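PDB 4OD7: Thiol:disulfide interchange protein, which probably acts as a periplasmic dithiol oxidase of the thioredoxin family, introducing disulfide bonds into proteins as they fold. Local coordinates for residues A[134-137]-A[138-142]; A[75-78]-A[79-82]; A[121-124]-A[125-129]. The protein carries 1 engineered substitution. One frame throughout, in Å; residues are numbered along the deposited sequence.

Interaction 1. Residues A[134-137]-A[138-142]; sequences SLVS and QQQNA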
loop_
_atom_site.group_PDB
_atom_site.type_symbol
_atom_site.label_atom_id
_atom_site.label_comp_id
_atom_site.label_asym_id
_atom_site.label_seq_id
_atom_site.Cartn_x
_atom_site.Cartn_y
_atom_site.Cartn_z
ATOM N N SER A 134 -12.611 -8.288 -9.236
ATOM C CA SER A 134 -12.131 -7.151 -10.004
ATOM C C SER A 134 -11.020 -6.419 -9.301
ATOM O O SER A 134 -10.044 -6.051 -9.930
ATOM C CB SER A 134 -13.263 -6.164 -10.252
ATOM O OG SER A 134 -14.279 -6.783 -11.014
ATOM N N LEU A 135 -11.153 -6.225 -7.998
ATOM C CA LEU A 135 -10.095 -5.574 -7.211
ATOM C C LEU A 135 -8.809 -6.400 -7.195
ATOM O O LEU A 135 -7.712 -5.853 -7.164
ATOM C CB LEU A 135 -10.536 -5.345 -5.755
ATOM C CG LEU A 135 -11.549 -4.241 -5.548
ATOM C CD1 LEU A 135 -12.150 -4.359 -4.180
ATOM C CD2 LEU A 135 -10.941 -2.881 -5.708
ATOM N N VAL A 136 -8.931 -7.718 -7.166
ATOM C CA VAL A 136 -7.739 -8.555 -7.158
ATOM C C VAL A 136 -7.006 -8.357 -8.493
ATOM O O VAL A 136 -5.780 -8.182 -8.515
ATOM C CB VAL A 136 -8.094 -10.067 -6.881
ATOM C CG1 VAL A 136 -6.988 -11.045 -7.429
ATOM C CG2 VAL A 136 -8.506 -10.258 -5.356
ATOM N N SER A 137 -7.761 -8.400 -9.595
ATOM C CA SER A 137 -7.217 -8.206 -10.936
ATOM C C SER A 137 -6.579 -6.851 -11.031
ATOM O O SER A 137 -5.502 -6.712 -11.583
ATOM C CB SER A 137 -8.287 -8.402 -11.976
ATOM O OG SER A 137 -8.778 -9.705 -11.855
ATOM N N GLN A 138 -7.246 -5.846 -10.472
ATOM C CA GLN A 138 -6.748 -4.476 -10.497
ATOM C C GLN A 138 -5.369 -4.351 -9.859
ATOM O O GLN A 138 -4.522 -3.621 -10.362
ATOM C CB GLN A 138 -7.680 -3.552 -9.747
ATOM C CG GLN A 138 -7.257 -2.106 -9.917
ATOM C CD GLN A 138 -8.369 -1.136 -9.590
ATOM O OE1 GLN A 138 -9.019 -0.613 -10.478
ATOM N NE2 GLN A 138 -8.579 -0.883 -8.297
ATOM N N GLN A 139 -5.200 -5.018 -8.723
ATOM C CA GLN A 139 -3.939 -5.012 -7.969
ATOM C C GLN A 139 -2.803 -5.707 -8.706
ATOM O O GLN A 139 -1.704 -5.168 -8.876
ATOM C CB GLN A 139 -4.175 -5.669 -6.631
ATOM C CG GLN A 139 -5.038 -4.829 -5.749
ATOM C CD GLN A 139 -5.324 -5.477 -4.418
ATOM O OE1 GLN A 139 -4.551 -5.339 -3.464
ATOM N NE2 GLN A 139 -6.452 -6.175 -4.333
ATOM N N GLN A 140 -3.108 -6.914 -9.163
ATOM C CA GLN A 140 -2.153 -7.769 -9.808
ATOM C C GLN A 140 -1.639 -7.133 -11.083
ATOM O O GLN A 140 -0.475 -7.221 -11.365
ATOM C CB GLN A 140 -2.802 -9.099 -10.129
ATOM C CG GLN A 140 -3.211 -9.943 -8.925
ATOM C CD GLN A 140 -4.010 -11.171 -9.367
ATOM O OE1 GLN A 140 -4.796 -11.100 -10.330
ATOM N NE2 GLN A 140 -3.824 -12.300 -8.677
ATOM N N ASN A 141 -2.527 -6.497 -11.847
ATOM C CA ASN A 141 -2.159 -5.788 -13.079
ATOM C C ASN A 141 -1.382 -4.552 -12.818
ATOM O O ASN A 141 -0.548 -4.191 -13.624
ATOM C CB ASN A 141 -3.380 -5.356 -13.870
ATOM C CG ASN A 141 -4.114 -6.486 -14.499
ATOM O OD1 ASN A 141 -5.299 -6.360 -14.751
ATOM N ND2 ASN A 141 -3.430 -7.581 -14.793
ATOM N N ALA A 142 -1.690 -3.881 -11.705
ATOM C CA ALA A 142 -0.953 -2.676 -11.317
ATOM C C ALA A 142 0.466 -2.975 -10.950
ATOM O O ALA A 142 1.358 -2.256 -11.336
ATOM C CB ALA A 142 -1.642 -1.969 -10.117
#
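The side-chain amide of Q139 has L135 O in its own plane: Q139 NE2 gives a hydrogen bond to L135 O at 3.1 Å. At the acceptor, this NE2 stands above the carbonyl plane of L135, 64° out of it, while Q139 N reaches the same oxygen from the opposite face, also at 3.1 Å. Two donors of one residue thus grip L135 O. The rotation of the buried amide is fixed by its own two ends, NE2 on L135 O and OE1 accepting from the backbone N of H62; NE2 also makes a weak bond to T74 O. The Q140 amide lies against V136, with V136 CG1 3.6 Å from both Q140 CD and Q140 NE2. CG1 gets there because it is anti to the V136 backbone N (chi1 157°), on the side of the following turn. Farther round, L135 CD2 approaches Q138 NE2 at 4.0 Å. Along the backbone, Q138, Q140 and N141 donate their N-H groups to the carbonyls of S134, V136 and S137. This is the i to i+4 ladder of an alpha helix, supplemented by a side-chain amide bond. Helix 130-145 runs from the helical domain back toward the thioredoxin fold, as in DsbA proteins.

Interaction 2. Residues A[75-78]-A[79-82]; sequences RAWA and VAIA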
loop_
_atom_site.group_PDB
_atom_site.type_symbol
_atom_site.label_atom_id
_atom_site.label_comp_id
_atom_site.label_asym_id
_atom_site.label_seq_id
_atom_site.Cartn_x
_atom_site.Cartn_y
_atom_site.Cartn_z
ATOM N N ARG A 75 -6.164 -10.819 -1.840
ATOM C CA ARG A 75 -7.631 -10.935 -1.850
ATOM C C ARG A 75 -8.246 -10.373 -0.553
ATOM O O ARG A 75 -9.230 -9.679 -0.614
ATOM C CB ARG A 75 -8.061 -12.378 -2.065
ATOM C CG ARG A 75 -9.597 -12.565 -2.158
ATOM C CD ARG A 75 -9.896 -13.961 -2.724
ATOM N NE ARG A 75 -9.533 -14.090 -4.139
ATOM C CZ ARG A 75 -10.291 -13.733 -5.156
ATOM N NH1 ARG A 75 -11.506 -13.236 -4.973
ATOM N NH2 ARG A 75 -9.831 -13.892 -6.375
ATOM N N ALA A 76 -7.618 -10.637 0.598
ATOM C CA ALA A 76 -8.013 -10.062 1.885
ATOM C C ALA A 76 -8.060 -8.548 1.792
ATOM O O ALA A 76 -8.967 -7.910 2.298
ATOM C CB ALA A 76 -7.032 -10.478 2.977
ATOM N N TRP A 77 -7.053 -7.966 1.173
ATOM C CA TRP A 77 -7.011 -6.531 1.096
ATOM C C TRP A 77 -8.149 -6.035 0.187
ATOM O O TRP A 77 -8.765 -5.025 0.472
ATOM C CB TRP A 77 -5.669 -6.044 0.579
ATOM C CG TRP A 77 -5.554 -4.522 0.541
ATOM C CD1 TRP A 77 -5.304 -3.765 -0.534
ATOM C CD2 TRP A 77 -5.702 -3.616 1.641
ATOM N NE1 TRP A 77 -5.265 -2.454 -0.194
ATOM C CE2 TRP A 77 -5.502 -2.329 1.143
ATOM C CE3 TRP A 77 -5.960 -3.774 3.003
ATOM C CZ2 TRP A 77 -5.563 -1.192 1.954
ATOM C CZ3 TRP A 77 -6.003 -2.633 3.813
ATOM C CH2 TRP A 77 -5.818 -1.376 3.285
ATOM N N ALA A 78 -8.403 -6.750 -0.906
ATOM C CA ALA A 78 -9.569 -6.459 -1.762
ATOM C C ALA A 78 -10.894 -6.522 -0.952
ATOM O O ALA A 78 -11.793 -5.782 -1.220
ATOM C CB ALA A 78 -9.620 -7.397 -2.949
ATOM N N VAL A 79 -11.039 -7.517 -0.077
ATOM C CA VAL A 79 -12.217 -7.613 0.787
ATOM C C VAL A 79 -12.292 -6.384 1.695
ATOM O O VAL A 79 -13.367 -5.838 1.924
ATOM C CB VAL A 79 -12.206 -8.913 1.606
ATOM C CG1 VAL A 79 -13.332 -8.910 2.653
ATOM C CG2 VAL A 79 -12.352 -10.102 0.672
ATOM N N ALA A 80 -11.145 -5.977 2.242
ATOM C CA ALA A 80 -11.107 -4.845 3.146
ATOM C C ALA A 80 -11.594 -3.581 2.443
ATOM O O ALA A 80 -12.302 -2.765 3.049
ATOM C CB ALA A 80 -9.720 -4.652 3.677
ATOM N N ILE A 81 -11.155 -3.407 1.192
ATOM C CA ILE A 81 -11.569 -2.294 0.339
ATOM C C ILE A 81 -13.052 -2.390 0.063
ATOM O O ILE A 81 -13.756 -1.395 0.181
ATOM C CB ILE A 81 -10.798 -2.239 -0.964
ATOM C CG1 ILE A 81 -9.313 -1.956 -0.656
ATOM C CG2 ILE A 81 -11.377 -1.174 -1.901
ATOM C CD1 ILE A 81 -8.434 -2.189 -1.805
ATOM N N ALA A 82 -13.513 -3.570 -0.344
ATOM C CA ALA A 82 -14.909 -3.748 -0.689
ATOM C C ALA A 82 -15.851 -3.464 0.491
ATOM O O ALA A 82 -16.976 -2.947 0.291
ATOM C CB ALA A 82 -15.156 -5.163 -1.246
#
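I81 reaches over one face of the W77 indole, where its CD1 makes a CH-pi contact 3.9 Å from the centroid of the five-membered ring and 30° off the ring normal. The methyl lies nearest the pyrrole rim, with I81 CD1 3.6 Å from W77 NE1. Both first torsions favour the overlap: the indole swings away from the backbone N of W77 (chi1 -177°), whereas CG1 of I81 sits beside its own backbone N (chi1 -65°), and the ethyl arm turns back along the helix to cross the tryptophan at about a right angle. The same arm also rests on the backbone, I81 CG1 being 3.3 Å from W77 O. A80 CB meets the benzo part of the indole obliquely, 3.9 Å from W77 CE3. Beside them, V79 CG2 packs 3.4 Å from R75 O, the carbonyl to which V79 N donates at 2.9 Å; A80, I81 and A82 continue the ladder by donating to A76, W77 and A78. The indole is held at further points: NE1 donates to R60 O, and F28 meets the ring edge-to-face. A76, V79 and A80 touch F113 of helix 106-115, while R75 NH1 bonds N133 OD1. The arrangement is an i to i+3 and i to i+4 aromatic–aliphatic cluster on an alpha helix. It lies on helix 70-83, whose W77 meets sheet strands 24-28 and 58-62 through F28 and R60 while its neighbours pack on other helices of the helical domain that DsbA proteins carry inserted in the thioredoxin fold.

Interaction 3. Residues A[121-124]-A[125-129]; sequences EDYD and AAINS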
loop_
_atom_site.group_PDB
_atom_site.type_symbol
_atom_site.label_atom_id
_atom_site.label_comp_id
_atom_site.label_asym_id
_atom_site.label_seq_id
_atom_site.Cartn_x
_atom_site.Cartn_y
_atom_site.Cartn_z
ATOM N N GLU A 121 -21.112 -13.096 7.636
ATOM C CA GLU A 121 -21.927 -13.297 6.462
ATOM C C GLU A 121 -21.515 -12.312 5.363
ATOM O O GLU A 121 -21.510 -12.688 4.195
ATOM C CB GLU A 121 -23.416 -13.121 6.779
ATOM C CG GLU A 121 -23.762 -11.869 7.576
ATOM C CD GLU A 121 -23.849 -12.048 9.079
ATOM O OE1 GLU A 121 -23.145 -12.909 9.639
ATOM O OE2 GLU A 121 -24.609 -11.272 9.704
ATOM N N ASP A 122 -21.115 -11.090 5.710
ATOM C CA ASP A 122 -20.661 -10.135 4.690
ATOM C C ASP A 122 -19.326 -10.553 4.058
ATOM O O ASP A 122 -19.112 -10.476 2.834
ATOM C CB ASP A 122 -20.454 -8.769 5.297
ATOM C CG ASP A 122 -21.724 -8.067 5.590
ATOM O OD1 ASP A 122 -22.807 -8.650 5.406
ATOM O OD2 ASP A 122 -21.609 -6.928 6.069
ATOM N N TYR A 123 -18.429 -11.022 4.917
ATOM C CA TYR A 123 -17.160 -11.507 4.473
ATOM C C TYR A 123 -17.409 -12.632 3.509
ATOM O O TYR A 123 -16.808 -12.661 2.470
ATOM C CB TYR A 123 -16.294 -11.958 5.654
ATOM C CG TYR A 123 -14.897 -12.401 5.261
ATOM C CD1 TYR A 123 -13.817 -11.520 5.308
ATOM C CD2 TYR A 123 -14.656 -13.691 4.831
ATOM C CE1 TYR A 123 -12.524 -11.938 4.952
ATOM C CE2 TYR A 123 -13.376 -14.108 4.456
ATOM C CZ TYR A 123 -12.312 -13.230 4.515
ATOM O OH TYR A 123 -11.043 -13.650 4.165
ATOM N N ASP A 124 -18.309 -13.555 3.833
ATOM C CA ASP A 124 -18.510 -14.713 2.959
ATOM C C ASP A 124 -19.106 -14.344 1.621
ATOM O O ASP A 124 -18.845 -15.019 0.619
ATOM C CB ASP A 124 -19.389 -15.754 3.633
ATOM C CG ASP A 124 -18.693 -16.433 4.814
ATOM O OD1 ASP A 124 -17.423 -16.389 4.864
ATOM O OD2 ASP A 124 -19.432 -17.035 5.658
ATOM N N ALA A 125 -19.916 -13.292 1.633
ATOM C CA ALA A 125 -20.543 -12.774 0.414
ATOM C C ALA A 125 -19.505 -12.075 -0.451
ATOM O O ALA A 125 -19.426 -12.287 -1.650
ATOM C CB ALA A 125 -21.667 -11.813 0.768
ATOM N N ALA A 126 -18.651 -11.306 0.201
ATOM C CA ALA A 126 -17.668 -10.480 -0.492
ATOM C C ALA A 126 -16.492 -11.276 -1.080
ATOM O O ALA A 126 -16.025 -10.929 -2.138
ATOM C CB ALA A 126 -17.146 -9.372 0.463
ATOM N N ILE A 127 -15.996 -12.308 -0.392
ATOM C CA ILE A 127 -14.653 -12.836 -0.648
ATOM C C ILE A 127 -14.456 -13.342 -2.097
ATOM O O ILE A 127 -13.373 -13.172 -2.648
ATOM C CB ILE A 127 -14.283 -13.964 0.349
ATOM C CG1 ILE A 127 -12.854 -14.411 0.113
ATOM C CG2 ILE A 127 -15.271 -15.134 0.258
ATOM C CD1 ILE A 127 -12.370 -15.364 1.098
ATOM N N ASN A 128 -15.490 -13.924 -2.720
ATOM C CA ASN A 128 -15.384 -14.334 -4.118
ATOM C C ASN A 128 -16.377 -13.572 -5.009
ATOM O O ASN A 128 -16.705 -13.988 -6.124
ATOM C CB ASN A 128 -15.608 -15.823 -4.238
ATOM C CG ASN A 128 -14.511 -16.617 -3.567
ATOM O OD1 ASN A 128 -13.332 -16.433 -3.845
ATOM N ND2 ASN A 128 -14.894 -17.472 -2.635
ATOM N N SER A 129 -16.768 -12.402 -4.546
ATOM C CA SER A 129 -17.635 -11.542 -5.329
ATOM C C SER A 129 -16.926 -11.003 -6.555
ATOM O O SER A 129 -15.720 -10.932 -6.584
ATOM C CB SER A 129 -18.159 -10.389 -4.452
ATOM O OG SER A 129 -17.122 -9.538 -4.050
HETATM O O HOH W 1 -17.938 -15.044 -2.159
#
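Y123 and I127 share the same first torsion, each carrying its CG or CG1 anti to the backbone N (chi1 -176° in both), and one helical turn apart this brings the delta methyl of the isoleucine up to the far end of the phenol. I127 CD1 lies 3.7 Å from Y123 CE2 and 3.8 Å from Y123 OH, meeting the ring obliquely. The second branch of I127 is consequently placed between its backbone N and carbonyl carbon, where I127 CG2 comes 3.6 Å from D124 O. F113 also meets the Y123 ring, with the planes at about 60°. D124 OD1 lies at the edge of the tyrosine, in its plane, and is held by a salt bridge to R110 NE, which fixes the carboxylate beside the ring. The backbone bonds run A125 N to E121 O, A126 N to D122 O and I127 N to Y123 O, the last 3.0 Å long. Water 1 then bridges the chain, donating to D124 O at 2.9 Å and accepting from N128 N at 2.7 Å, in place of a direct bond between them. A126 O closes the type I turn that follows, accepting from S129 N at 2.9 Å and from S129 OG at 2.6 Å. The same hydroxyl caps V132 N. Together these features form a tight helix-to-helix junction, the end of helix 120-126 passing through a type I turn to the serine N-cap of helix 130-145 within the helical domain.

From the N terminus the chain meets interaction 2 first (75-82), then interaction 3 (121-129) and interaction 1 (134-142). Interactions 2 and 1 close only successive helical turns, and interaction 3 a last helical turn and the beta turn after it; they stand in series and none nests in or crosses another. Space brings them together. Interaction 2 is in the middle: V79 CG1 packs 3.8 Å from Y123 CD1 of interaction 3, and R75 NH1 reaches I127 O at 3.0 Å, a probable hydrogen bond. Toward interaction 1, L135 CD1 lies 3.3 Å from A78 O. Interactions 1 and 3, on consecutive helices, do not touch; their centres are about 17 Å apart. Helix 70-83 thus joins helices 120-126 and 130-145.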